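Peptidase M42 (Thaumarchaeota archaeon SCGC AB-539-E09, PDB 5DS0) is a cobalt-bound TET aminopeptidase of the M42 family that probably trims amino acids from the N-termini of peptides within a twelve-subunit assembly. Local coordinates at residues C[138-143]-C[151-156]; C[166-171]-C[328-333]; C[198-203]-C[342-347]; C[233-238]-C[303-308]; C[278-283]-C[288-293]. All blocks are in the same frame, centred on the assembly; numbering follows the deposited sequence.

In the fold
Contact 1 stands apart, in the six-strand antiparallel barrel. Its centre is about 33 Å from that of contact 2 and about 49 Å from that of contact 3. The other four contacts belong to the part of the chain built round the mixed sheet. Contacts 2, 4 and 5 reach that sheet directly. Contact 3 packs outside it through helix 333-349 and touches contacts 4 and 5. Contact 1 closes before the rest begin. Contacts 4 and 5 fall within the span bridged by contact 2, whose strand 329-332 leads straight into helix 333-349. Contact 4 carries a cobalt ligand. Contacts 1 and 2 meet a second subunit, so barrel and sheet both take part in assembly.

Contact 1 (C[138-143]-C[151-156]); sequences IDIGAT and SGVKVG
Ile140 reaches across to Ser151 and Val153 at one end of the six-strand antiparallel barrel. Ile140 follows directly on strand 137-139. The segment 151-156 comes after helix 145-150 and leads to strand 158-161, another strand of the same barrel. The CB of Ile140 heads toward that loop but is still too far to touch it. CG2 stays near the backbone N and has no partner in 151-156. CG1 lies opposite the hydrogen on CA (chi1 59°), and the chain then runs on extended. This carries CD1 to the loop. There Ile140 CD1 lies 4.0 Å from Ser151 OG and 4.3 Å from Val153 CG2. The approach is end-on, and the buried area is small. The hydroxyl of Ser151 makes its hydrogen bond elsewhere, with Ala148 O in the last turn of the preceding helix. The methyl meets the hydroxyl by van der Waals contact alone. Leu83 touches both Ile140 and Val153, and Val110 touches both Ile140 and Ser151. Barrel strands thus complete the mostly apolar surroundings. On the other side of the segment, Asp139 faces a second subunit, where Arg322 forms a salt bridge to its OD1 and His323 a hydrogen bond to its OD2. Asp139 OD1 also closes an Asx turn: Gly141 N donates to it at 2.8 Å, from the anti side and 33° out of the carboxylate plane.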
# COMPACT_ATOMS: atom_id res chain seq x y z
N ILE C 138 -25.13 -22.88 5.16
CA ILE C 138 -25.23 -24.27 5.48
C ILE C 138 -25.97 -24.94 4.36
O ILE C 138 -27.06 -24.52 3.96
CB ILE C 138 -25.94 -24.45 6.83
CG1 ILE C 138 -24.99 -23.98 7.94
CG2 ILE C 138 -26.32 -25.89 7.08
CD1 ILE C 138 -25.71 -23.52 9.17
N ASP C 139 -25.37 -26.02 3.88
CA ASP C 139 -25.92 -26.83 2.82
C ASP C 139 -26.53 -28.04 3.47
O ASP C 139 -25.84 -28.80 4.14
CB ASP C 139 -24.79 -27.26 1.88
CG ASP C 139 -25.29 -28.03 0.68
OD1 ASP C 139 -26.49 -28.39 0.63
OD2 ASP C 139 -24.48 -28.26 -0.23
N ILE C 140 -27.83 -28.23 3.25
CA ILE C 140 -28.54 -29.38 3.82
C ILE C 140 -28.98 -30.36 2.74
O ILE C 140 -29.82 -31.23 3.01
CB ILE C 140 -29.74 -28.95 4.68
CG1 ILE C 140 -30.73 -28.14 3.84
CG2 ILE C 140 -29.27 -28.12 5.86
CD1 ILE C 140 -32.10 -27.99 4.47
N GLY C 141 -28.41 -30.24 1.55
CA GLY C 141 -28.68 -31.17 0.46
C GLY C 141 -29.95 -30.84 -0.28
O GLY C 141 -30.46 -31.66 -1.05
N ALA C 142 -30.44 -29.62 -0.08
CA ALA C 142 -31.67 -29.20 -0.72
C ALA C 142 -31.35 -28.58 -2.07
O ALA C 142 -30.24 -28.10 -2.28
CB ALA C 142 -32.41 -28.21 0.16
N THR C 143 -32.32 -28.61 -2.97
CA THR C 143 -32.15 -28.07 -4.33
C THR C 143 -33.08 -26.89 -4.63
O THR C 143 -33.10 -26.40 -5.75
CB THR C 143 -32.36 -29.18 -5.40
OG1 THR C 143 -33.65 -29.76 -5.22
CG2 THR C 143 -31.32 -30.27 -5.28
N SER C 151 -38.03 -29.96 5.02
CA SER C 151 -37.26 -30.50 6.13
C SER C 151 -37.67 -29.92 7.49
O SER C 151 -37.33 -30.49 8.53
CB SER C 151 -35.79 -30.17 5.90
OG SER C 151 -35.60 -28.79 6.16
N GLY C 152 -38.36 -28.79 7.49
CA GLY C 152 -38.91 -28.20 8.70
C GLY C 152 -38.21 -26.93 9.19
O GLY C 152 -38.59 -26.35 10.21
N VAL C 153 -37.22 -26.49 8.44
CA VAL C 153 -36.37 -25.38 8.84
C VAL C 153 -37.12 -24.06 8.86
O VAL C 153 -37.86 -23.72 7.94
CB VAL C 153 -35.15 -25.25 7.90
CG1 VAL C 153 -34.16 -24.20 8.40
CG2 VAL C 153 -34.44 -26.58 7.73
N LYS C 154 -36.91 -23.31 9.93
CA LYS C 154 -37.49 -21.99 10.07
C LYS C 154 -36.43 -21.03 10.59
O LYS C 154 -35.50 -21.43 11.29
CB LYS C 154 -38.69 -22.02 11.05
CG LYS C 154 -40.05 -22.65 10.53
CD LYS C 154 -41.04 -21.66 9.91
CE LYS C 154 -42.23 -22.39 9.28
NZ LYS C 154 -43.29 -21.46 8.80
N VAL C 155 -36.56 -19.75 10.23
CA VAL C 155 -35.69 -18.73 10.80
C VAL C 155 -35.83 -18.78 12.32
O VAL C 155 -36.92 -18.96 12.85
CB VAL C 155 -36.02 -17.32 10.24
CG1 VAL C 155 -35.43 -16.21 11.10
CG2 VAL C 155 -35.49 -17.19 8.83
N GLY C 156 -34.71 -18.66 13.02
CA GLY C 156 -34.67 -18.80 14.47
C GLY C 156 -34.39 -20.21 14.99
O GLY C 156 -34.26 -20.38 16.19

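Contact 2 (C[166-171]-C[328-333]); sequences SVIQNG and VGLLSL
Leu333 touches Val167 and Gly171 from the start of helix 333-349, just after the N-cap residue Ser332, whose OG is hydrogen-bonded to Asp335 N. Leu333 CD1 lies 4.3 Å from Val167 CG1, and the same methyl borders the carbonyl O of Gly171. One branch of Leu333 thus rests between the strand and the turn that follows it. The second link is purely apolar. Ile168 CD1 meets Leu330 CD2 at 4.0 Å, the two side chains running nearly perpendicular. Neither CB points straight at the other segment. In Ile168, CG1 is folded over its own backbone (chi1 57°), and only the end of the chain comes near. Gln169, Asn170 and Gly171 all have positive phi, which turns the chain sharply after strand 166-168. Gln169 NE2 is hydrogen-bonded to Ile140 O of a second subunit, and Ile168 packs on that same Ile140. Strands 166-168 and 173-176 form an antiparallel beta hairpin, and strand 173-176 in turn pairs with strand 329-332. The contact therefore spans an intervening strand, with Val173 touching both Ile168 and Leu330, and ends where helix 333-349 begins.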
# COMPACT_ATOMS: atom_id res chain seq x y z
N SER C 166 -15.55 -39.66 21.92
CA SER C 166 -14.77 -40.87 22.13
C SER C 166 -13.62 -40.59 23.05
O SER C 166 -13.38 -39.45 23.45
CB SER C 166 -14.27 -41.42 20.81
OG SER C 166 -13.18 -40.67 20.33
N VAL C 167 -12.91 -41.65 23.42
CA VAL C 167 -11.71 -41.54 24.22
C VAL C 167 -10.54 -42.10 23.43
O VAL C 167 -10.66 -43.14 22.80
CB VAL C 167 -11.83 -42.31 25.54
CG1 VAL C 167 -10.56 -42.15 26.36
CG2 VAL C 167 -13.02 -41.81 26.34
N ILE C 168 -9.41 -41.40 23.48
CA ILE C 168 -8.20 -41.83 22.76
C ILE C 168 -7.01 -41.92 23.71
O ILE C 168 -7.15 -41.75 24.92
CB ILE C 168 -7.91 -40.88 21.57
CG1 ILE C 168 -7.77 -39.44 22.05
CG2 ILE C 168 -9.01 -41.00 20.54
CD1 ILE C 168 -7.21 -38.51 21.00
N GLN C 169 -5.84 -42.21 23.15
CA GLN C 169 -4.60 -42.32 23.94
C GLN C 169 -4.75 -43.30 25.09
O GLN C 169 -4.54 -42.96 26.25
CB GLN C 169 -4.19 -40.94 24.46
CG GLN C 169 -3.67 -40.02 23.38
CD GLN C 169 -2.30 -40.43 22.88
OE1 GLN C 169 -1.57 -41.15 23.55
NE2 GLN C 169 -1.93 -39.95 21.72
N ASN C 170 -5.14 -44.53 24.75
CA ASN C 170 -5.25 -45.60 25.73
C ASN C 170 -6.07 -45.15 26.92
O ASN C 170 -5.66 -45.31 28.06
CB ASN C 170 -3.87 -46.02 26.22
CG ASN C 170 -2.91 -46.29 25.08
OD1 ASN C 170 -2.13 -45.42 24.68
ND2 ASN C 170 -3.02 -47.49 24.51
N GLY C 171 -7.25 -44.59 26.65
CA GLY C 171 -8.19 -44.25 27.72
C GLY C 171 -7.89 -42.99 28.50
O GLY C 171 -8.62 -42.69 29.43
N VAL C 328 -14.27 -29.92 17.65
CA VAL C 328 -13.70 -31.01 18.40
C VAL C 328 -12.52 -30.55 19.23
O VAL C 328 -11.63 -29.86 18.75
CB VAL C 328 -13.37 -32.21 17.46
CG1 VAL C 328 -12.49 -31.79 16.31
CG2 VAL C 328 -12.72 -33.35 18.23
N GLY C 329 -12.52 -30.95 20.49
CA GLY C 329 -11.48 -30.56 21.43
C GLY C 329 -10.97 -31.78 22.16
O GLY C 329 -11.53 -32.85 22.01
N LEU C 330 -9.92 -31.60 22.96
CA LEU C 330 -9.35 -32.70 23.74
C LEU C 330 -9.13 -32.26 25.17
O LEU C 330 -8.71 -31.14 25.40
CB LEU C 330 -8.02 -33.12 23.16
CG LEU C 330 -8.04 -33.54 21.70
CD1 LEU C 330 -6.62 -33.62 21.16
CD2 LEU C 330 -8.75 -34.87 21.54
N LEU C 331 -9.39 -33.14 26.12
CA LEU C 331 -8.98 -32.89 27.51
C LEU C 331 -8.55 -34.18 28.20
O LEU C 331 -8.86 -35.26 27.73
CB LEU C 331 -10.08 -32.15 28.29
CG LEU C 331 -11.47 -32.77 28.44
CD1 LEU C 331 -11.46 -33.95 29.40
CD2 LEU C 331 -12.42 -31.72 28.95
N SER C 332 -7.86 -34.03 29.33
CA SER C 332 -7.34 -35.16 30.10
C SER C 332 -8.33 -35.63 31.17
O SER C 332 -8.80 -34.84 31.97
CB SER C 332 -6.03 -34.76 30.78
OG SER C 332 -5.69 -35.65 31.82
N LEU C 333 -8.64 -36.92 31.17
CA LEU C 333 -9.53 -37.49 32.19
C LEU C 333 -8.89 -37.45 33.57
O LEU C 333 -9.60 -37.38 34.57
CB LEU C 333 -9.90 -38.92 31.85
CG LEU C 333 -10.74 -39.03 30.59
CD1 LEU C 333 -11.00 -40.49 30.28
CD2 LEU C 333 -12.06 -38.27 30.73

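Contact 3 (C[198-203]-C[342-347]); sequences QGIEHP and LVIELI
The loop of Ile200, His202 and Pro203 closes on the helix of Ile344 and Ile347 as it runs on: the CA atoms are 8.8 Å apart for Ile200 and Ile344, but 6.3 Å for His202 and Ile347. The loop begins with a Schellman motif. Gly199, with positive phi, ends helix 179-197 there, and the chain passes across the side of helix 333-349. Ile200 points at that helix and brings CD1 to 4.2 Å from Ile344 CG2. Ile347 makes the larger share of the contact. Ile347 CG2 lies 3.6 Å from His202 CB and 4.1 Å from His202 CG. The two side chains run side by side in the same direction. The chi1 of His202 (50°) leaves CB against the methyl while the end of the ring leads away. The ring has its own polar partner, since His202 ND1 is hydrogen-bonded to Asn204 O. Pro203 CD rests 3.8 Å from Ile347 O, and that carbonyl is hydrogen-bonded to Asn204 ND2. Met195 of helix 179-197 touches both Ile200 and Ile347. The loop joining helix 179-197 to strand 205-211 thus packs on helix 333-349. Both helices lie against the sheet, where Leu236 touches each, as in the alpha/beta fold of this metallopeptidase clan.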
# COMPACT_ATOMS: atom_id res chain seq x y z
N GLN C 198 -20.33 -41.33 49.51
CA GLN C 198 -19.36 -41.68 50.54
C GLN C 198 -19.63 -40.97 51.87
O GLN C 198 -18.75 -40.92 52.74
CB GLN C 198 -17.97 -41.33 50.05
CG GLN C 198 -17.61 -41.95 48.71
CD GLN C 198 -16.32 -41.39 48.14
OE1 GLN C 198 -15.46 -40.90 48.88
NE2 GLN C 198 -16.19 -41.44 46.82
N GLY C 199 -20.82 -40.40 52.02
CA GLY C 199 -21.20 -39.67 53.23
C GLY C 199 -20.20 -38.63 53.73
O GLY C 199 -19.99 -38.51 54.93
N ILE C 200 -19.62 -37.88 52.81
CA ILE C 200 -18.64 -36.86 53.17
C ILE C 200 -19.36 -35.63 53.72
O ILE C 200 -20.20 -35.04 53.05
CB ILE C 200 -17.74 -36.47 51.98
CG1 ILE C 200 -16.96 -37.70 51.50
CG2 ILE C 200 -16.77 -35.36 52.37
CD1 ILE C 200 -16.28 -37.54 50.15
N GLU C 201 -19.02 -35.24 54.94
CA GLU C 201 -19.69 -34.12 55.59
C GLU C 201 -19.06 -32.81 55.17
O GLU C 201 -17.87 -32.76 54.91
CB GLU C 201 -19.65 -34.28 57.11
CG GLU C 201 -20.58 -35.35 57.62
CD GLU C 201 -20.30 -35.75 59.05
OE1 GLU C 201 -20.75 -36.85 59.44
OE2 GLU C 201 -19.61 -34.98 59.77
N HIS C 202 -19.89 -31.77 55.10
CA HIS C 202 -19.43 -30.45 54.71
C HIS C 202 -20.17 -29.37 55.48
O HIS C 202 -21.39 -29.33 55.47
CB HIS C 202 -19.59 -30.24 53.20
CG HIS C 202 -20.95 -30.59 52.68
ND1 HIS C 202 -21.98 -29.68 52.65
CD2 HIS C 202 -21.43 -31.74 52.17
CE1 HIS C 202 -23.06 -30.27 52.15
NE2 HIS C 202 -22.75 -31.52 51.84
N PRO C 203 -19.43 -28.46 56.12
CA PRO C 203 -20.00 -27.45 57.04
C PRO C 203 -20.67 -26.28 56.31
O PRO C 203 -20.38 -25.11 56.59
CB PRO C 203 -18.78 -26.97 57.81
CG PRO C 203 -17.68 -27.07 56.82
CD PRO C 203 -17.97 -28.28 55.98
N LEU C 342 -10.22 -31.99 44.01
CA LEU C 342 -9.91 -30.69 44.57
C LEU C 342 -11.16 -29.98 45.10
O LEU C 342 -11.12 -29.43 46.21
CB LEU C 342 -9.23 -29.81 43.52
CG LEU C 342 -8.91 -28.38 43.96
CD1 LEU C 342 -7.98 -28.37 45.16
CD2 LEU C 342 -8.30 -27.59 42.81
N VAL C 343 -12.24 -29.98 44.32
CA VAL C 343 -13.46 -29.27 44.72
C VAL C 343 -14.03 -29.88 46.00
O VAL C 343 -14.48 -29.15 46.88
CB VAL C 343 -14.59 -29.15 43.62
CG1 VAL C 343 -14.26 -28.08 42.58
CG2 VAL C 343 -14.87 -30.46 42.91
N ILE C 344 -13.96 -31.20 46.13
CA ILE C 344 -14.41 -31.86 47.34
C ILE C 344 -13.60 -31.40 48.56
O ILE C 344 -14.18 -31.01 49.57
CB ILE C 344 -14.35 -33.39 47.18
CG1 ILE C 344 -15.47 -33.85 46.24
CG2 ILE C 344 -14.48 -34.09 48.52
CD1 ILE C 344 -15.37 -35.29 45.78
N GLU C 345 -12.28 -31.41 48.45
CA GLU C 345 -11.43 -30.96 49.55
C GLU C 345 -11.74 -29.53 49.95
O GLU C 345 -11.70 -29.19 51.12
CB GLU C 345 -9.95 -31.06 49.18
CG GLU C 345 -9.43 -32.46 48.91
CD GLU C 345 -9.86 -33.46 49.96
OE1 GLU C 345 -9.48 -33.31 51.14
OE2 GLU C 345 -10.55 -34.43 49.58
N LEU C 346 -12.02 -28.68 48.97
CA LEU C 346 -12.34 -27.29 49.26
C LEU C 346 -13.64 -27.20 50.04
O LEU C 346 -13.69 -26.57 51.09
CB LEU C 346 -12.49 -26.48 47.97
CG LEU C 346 -11.22 -26.33 47.14
CD1 LEU C 346 -11.57 -25.70 45.81
CD2 LEU C 346 -10.18 -25.49 47.87
N ILE C 347 -14.66 -27.87 49.54
CA ILE C 347 -15.96 -27.85 50.17
C ILE C 347 -15.91 -28.38 51.61
O ILE C 347 -16.58 -27.85 52.49
CB ILE C 347 -16.98 -28.65 49.33
CG1 ILE C 347 -17.28 -27.88 48.04
CG2 ILE C 347 -18.28 -28.89 50.08
CD1 ILE C 347 -17.88 -28.74 46.97

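Contact 4 (C[233-238]-C[303-308]); sequences ALVLEV and GRIHMN. With CO (cobalt (II) ion), chain T.
Ile305 supplies the whole apolar contact with Ala233 and Val235, using two branches. Ile305 CG2 meets Ala233 CB at 3.5 Å, and Ile305 CD1 meets Val235 CG2 at 3.9 Å. Chi1 of Ile305 (-73°) places CG2 and CG1, and the extended chi2 carries CD1 on to Val235. The side chains of Val235 and Ile305 meet at a slant. Leu62 and Ala64 of the next strand also touch Ile305, so it is buried against two parallel strands. Hydrogen bonds do not link the two segments. The strand's backbone pairs in the sheet with Val315 and with Leu62 and Ala64. Asn308 N reaches Ile305 O in a type I turn from Ile305 to Asn308. Val238 N donates to Glu237 OE1 at 3.1 Å, and OE1 accepts through its anti lone pair, the one turned away from OE2. Metal binding belongs to Glu237 alone among these residues. Glu237 binds the cobalt ion as a bidentate ligand, through OE2 at 2.2 Å and OE1 at 2.5 Å. His66 and Asp180 bind the same ion. The strand thus packs on the helix at one end and binds metal at the other. The Val238 N hydrogen bond probably helps hold the carboxylate in its bidentate pose.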
# COMPACT_ATOMS: atom_id res chain seq x y z
N ALA C 233 -17.97 -18.53 45.83
CA ALA C 233 -18.24 -19.19 44.56
C ALA C 233 -17.02 -19.87 43.96
O ALA C 233 -15.94 -19.29 43.90
CB ALA C 233 -18.81 -18.19 43.58
N LEU C 234 -17.22 -21.09 43.47
CA LEU C 234 -16.20 -21.82 42.72
C LEU C 234 -16.72 -22.02 41.32
O LEU C 234 -17.62 -22.82 41.10
CB LEU C 234 -15.93 -23.17 43.34
CG LEU C 234 -15.57 -23.21 44.81
CD1 LEU C 234 -15.37 -24.66 45.24
CD2 LEU C 234 -14.32 -22.39 45.10
N VAL C 235 -16.19 -21.29 40.36
CA VAL C 235 -16.62 -21.44 38.99
C VAL C 235 -15.70 -22.40 38.29
O VAL C 235 -14.48 -22.29 38.37
CB VAL C 235 -16.63 -20.10 38.28
CG1 VAL C 235 -16.87 -20.29 36.79
CG2 VAL C 235 -17.70 -19.22 38.87
N LEU C 236 -16.29 -23.37 37.60
CA LEU C 236 -15.54 -24.39 36.87
C LEU C 236 -15.64 -24.11 35.40
O LEU C 236 -16.73 -23.94 34.88
CB LEU C 236 -16.11 -25.76 37.16
CG LEU C 236 -15.97 -26.07 38.65
CD1 LEU C 236 -17.01 -27.06 39.16
CD2 LEU C 236 -14.58 -26.59 38.90
N GLU C 237 -14.50 -24.02 34.75
CA GLU C 237 -14.43 -23.66 33.34
C GLU C 237 -13.34 -24.48 32.69
O GLU C 237 -12.69 -25.30 33.34
CB GLU C 237 -14.11 -22.17 33.17
CG GLU C 237 -15.28 -21.27 32.77
CD GLU C 237 -15.88 -21.50 31.38
OE1 GLU C 237 -15.43 -22.34 30.60
OE2 GLU C 237 -16.84 -20.76 31.06
N VAL C 238 -13.16 -24.26 31.39
CA VAL C 238 -12.03 -24.80 30.69
C VAL C 238 -10.97 -23.71 30.60
O VAL C 238 -11.26 -22.54 30.75
CB VAL C 238 -12.43 -25.27 29.28
CG1 VAL C 238 -13.37 -26.44 29.37
CG2 VAL C 238 -13.05 -24.14 28.48
N GLY C 303 -17.48 -13.55 36.48
CA GLY C 303 -17.59 -12.14 36.17
C GLY C 303 -18.87 -11.51 36.67
O GLY C 303 -18.86 -10.34 37.04
N ARG C 304 -19.95 -12.29 36.67
CA ARG C 304 -21.25 -11.83 37.19
C ARG C 304 -21.52 -12.24 38.63
O ARG C 304 -22.06 -11.47 39.41
CB ARG C 304 -22.39 -12.35 36.32
CG ARG C 304 -22.52 -11.67 34.98
CD ARG C 304 -22.71 -10.17 35.05
NE ARG C 304 -23.31 -9.74 33.79
CZ ARG C 304 -22.65 -9.51 32.66
NH1 ARG C 304 -21.32 -9.63 32.60
NH2 ARG C 304 -23.32 -9.14 31.56
N ILE C 305 -21.16 -13.47 38.97
CA ILE C 305 -21.39 -14.02 40.29
C ILE C 305 -20.73 -13.18 41.39
O ILE C 305 -21.37 -12.90 42.41
CB ILE C 305 -20.89 -15.47 40.38
CG1 ILE C 305 -21.84 -16.38 39.60
CG2 ILE C 305 -20.81 -15.93 41.83
CD1 ILE C 305 -21.25 -17.73 39.25
N HIS C 306 -19.47 -12.78 41.18
CA HIS C 306 -18.71 -12.09 42.23
C HIS C 306 -19.21 -10.67 42.46
O HIS C 306 -18.82 -10.03 43.42
CB HIS C 306 -17.20 -12.14 41.97
CG HIS C 306 -16.65 -11.02 41.13
ND1 HIS C 306 -16.81 -10.95 39.77
CD2 HIS C 306 -15.86 -9.96 41.47
CE1 HIS C 306 -16.18 -9.88 39.30
NE2 HIS C 306 -15.59 -9.27 40.31
N MSE C 307 -20.10 -10.21 41.59
CA MSE C 307 -20.67 -8.88 41.64
C MSE C 307 -22.08 -8.89 42.16
O MSE C 307 -22.75 -7.85 42.20
CB MSE C 307 -20.74 -8.35 40.20
CG MSE C 307 -20.38 -6.88 40.17
SE MSE C 307 -18.65 -6.82 39.29
CE MSE C 307 -19.36 -6.63 37.44
N ASN C 308 -22.56 -10.05 42.58
CA ASN C 308 -23.91 -10.19 43.10
C ASN C 308 -24.08 -9.48 44.44
O ASN C 308 -23.28 -9.66 45.36
CB ASN C 308 -24.25 -11.67 43.26
CG ASN C 308 -25.65 -11.89 43.76
OD1 ASN C 308 -25.85 -12.27 44.91
ND2 ASN C 308 -26.63 -11.62 42.92
CO CO T . -16.93 -21.33 28.93

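Contact 5 (C[278-283]-C[288-293]); sequences FVINVA and IPLQLS
Leu290 has CG opposite its backbone N (chi1 -175°) and Ile280 has CG1 beside its own; these settings bring the loop and strand side chains against the helix. The arrangement is the helix-to-strand step of a beta-alpha-beta crossover. Strand 261-263 and strand 291-295 lie parallel in the mixed sheet, and helix 273-285 comes between them in the chain. Leu290 is the main apolar link. Leu290 CD2 lies 3.8 Å from Ala283 CB and 4.0 Å from Ile280 CA, so one methyl rests on the helix surface between successive turns. Val279 CG1 is a looser neighbour of the same methyl. Two residues on from Leu290, Ile280 CD1 meets Leu292 CD2 at 4.0 Å, with the two side chains set roughly square to each other. Leu262 of the parallel strand touches Val279, Ile280 and Leu290 and closes the cluster from the sheet side. Val155 of another subunit packs on Leu292 as well. Ala283 also serves where the helix hands over to the loop. Ala283 CB approaches Ile288 O at 3.7 Å. The carbonyl of Ala283 is hydrogen-bonded to the backbone past the helix end: Ile288 N donates to Ala283 O at 2.9 Å with an N-H...O angle of 160°, the donor tilted 22° from the carbonyl plane.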
# COMPACT_ATOMS: atom_id res chain seq x y z
N PHE C 278 -6.13 -19.86 49.67
CA PHE C 278 -6.79 -21.00 50.27
C PHE C 278 -6.79 -22.20 49.34
O PHE C 278 -6.40 -23.31 49.73
CB PHE C 278 -8.22 -20.60 50.64
CG PHE C 278 -9.08 -21.74 51.13
CD1 PHE C 278 -8.98 -22.19 52.44
CD2 PHE C 278 -10.03 -22.32 50.29
CE1 PHE C 278 -9.79 -23.22 52.90
CE2 PHE C 278 -10.84 -23.36 50.74
CZ PHE C 278 -10.72 -23.80 52.05
N VAL C 279 -7.19 -21.99 48.10
CA VAL C 279 -7.22 -23.07 47.12
C VAL C 279 -5.81 -23.62 46.85
O VAL C 279 -5.61 -24.83 46.80
CB VAL C 279 -7.86 -22.60 45.80
CG1 VAL C 279 -7.80 -23.70 44.75
CG2 VAL C 279 -9.30 -22.18 46.03
N ILE C 280 -4.84 -22.74 46.69
CA ILE C 280 -3.47 -23.16 46.45
C ILE C 280 -2.98 -24.08 47.57
O ILE C 280 -2.34 -25.10 47.30
CB ILE C 280 -2.51 -21.96 46.28
CG1 ILE C 280 -2.77 -21.29 44.93
CG2 ILE C 280 -1.06 -22.39 46.34
CD1 ILE C 280 -2.19 -19.90 44.81
N ASN C 281 -3.31 -23.73 48.82
CA ASN C 281 -2.86 -24.50 49.98
C ASN C 281 -3.61 -25.81 50.13
O ASN C 281 -3.01 -26.85 50.39
CB ASN C 281 -2.99 -23.70 51.27
CG ASN C 281 -2.07 -22.49 51.28
OD1 ASN C 281 -1.08 -22.42 50.55
ND2 ASN C 281 -2.42 -21.51 52.10
N VAL C 282 -4.93 -25.78 49.94
CA VAL C 282 -5.70 -26.99 49.99
C VAL C 282 -5.16 -28.01 48.98
O VAL C 282 -5.03 -29.19 49.29
CB VAL C 282 -7.19 -26.73 49.75
CG1 VAL C 282 -7.96 -28.03 49.53
CG2 VAL C 282 -7.78 -25.97 50.94
N ALA C 283 -4.84 -27.53 47.78
CA ALA C 283 -4.33 -28.39 46.73
C ALA C 283 -2.97 -28.96 47.08
O ALA C 283 -2.72 -30.15 46.87
CB ALA C 283 -4.26 -27.63 45.41
N ILE C 288 -2.62 -32.43 45.14
CA ILE C 288 -3.26 -32.34 43.84
C ILE C 288 -2.52 -31.32 43.00
O ILE C 288 -2.43 -30.15 43.39
CB ILE C 288 -4.73 -31.93 43.99
CG1 ILE C 288 -5.49 -33.03 44.72
CG2 ILE C 288 -5.35 -31.68 42.63
CD1 ILE C 288 -6.85 -32.62 45.25
N PRO C 289 -1.97 -31.74 41.85
CA PRO C 289 -1.24 -30.78 41.01
C PRO C 289 -2.16 -29.65 40.55
O PRO C 289 -3.33 -29.89 40.22
CB PRO C 289 -0.79 -31.63 39.83
CG PRO C 289 -1.78 -32.74 39.75
CD PRO C 289 -2.17 -33.02 41.17
N LEU C 290 -1.65 -28.42 40.54
CA LEU C 290 -2.46 -27.26 40.27
C LEU C 290 -1.67 -26.23 39.48
O LEU C 290 -0.60 -25.81 39.91
CB LEU C 290 -2.92 -26.66 41.59
CG LEU C 290 -3.88 -25.49 41.48
CD1 LEU C 290 -5.24 -25.94 40.97
CD2 LEU C 290 -4.04 -24.81 42.83
N GLN C 291 -2.17 -25.83 38.31
CA GLN C 291 -1.42 -24.92 37.44
C GLN C 291 -1.93 -23.49 37.55
O GLN C 291 -3.10 -23.23 37.31
CB GLN C 291 -1.53 -25.36 35.98
CG GLN C 291 -1.19 -26.81 35.72
CD GLN C 291 -1.21 -27.16 34.25
OE1 GLN C 291 -0.36 -26.70 33.49
NE2 GLN C 291 -2.20 -27.94 33.82
N LEU C 292 -1.07 -22.55 37.93
CA LEU C 292 -1.47 -21.16 37.97
C LEU C 292 -1.67 -20.66 36.56
O LEU C 292 -0.80 -20.84 35.72
CB LEU C 292 -0.43 -20.32 38.69
CG LEU C 292 -0.27 -20.63 40.18
CD1 LEU C 292 0.68 -19.62 40.80
CD2 LEU C 292 -1.60 -20.61 40.91
N SER C 293 -2.81 -20.04 36.32
CA SER C 293 -3.24 -19.64 34.99
C SER C 293 -3.72 -18.20 34.95
O SER C 293 -4.06 -17.62 35.97
CB SER C 293 -4.37 -20.55 34.53
OG SER C 293 -5.06 -20.01 33.43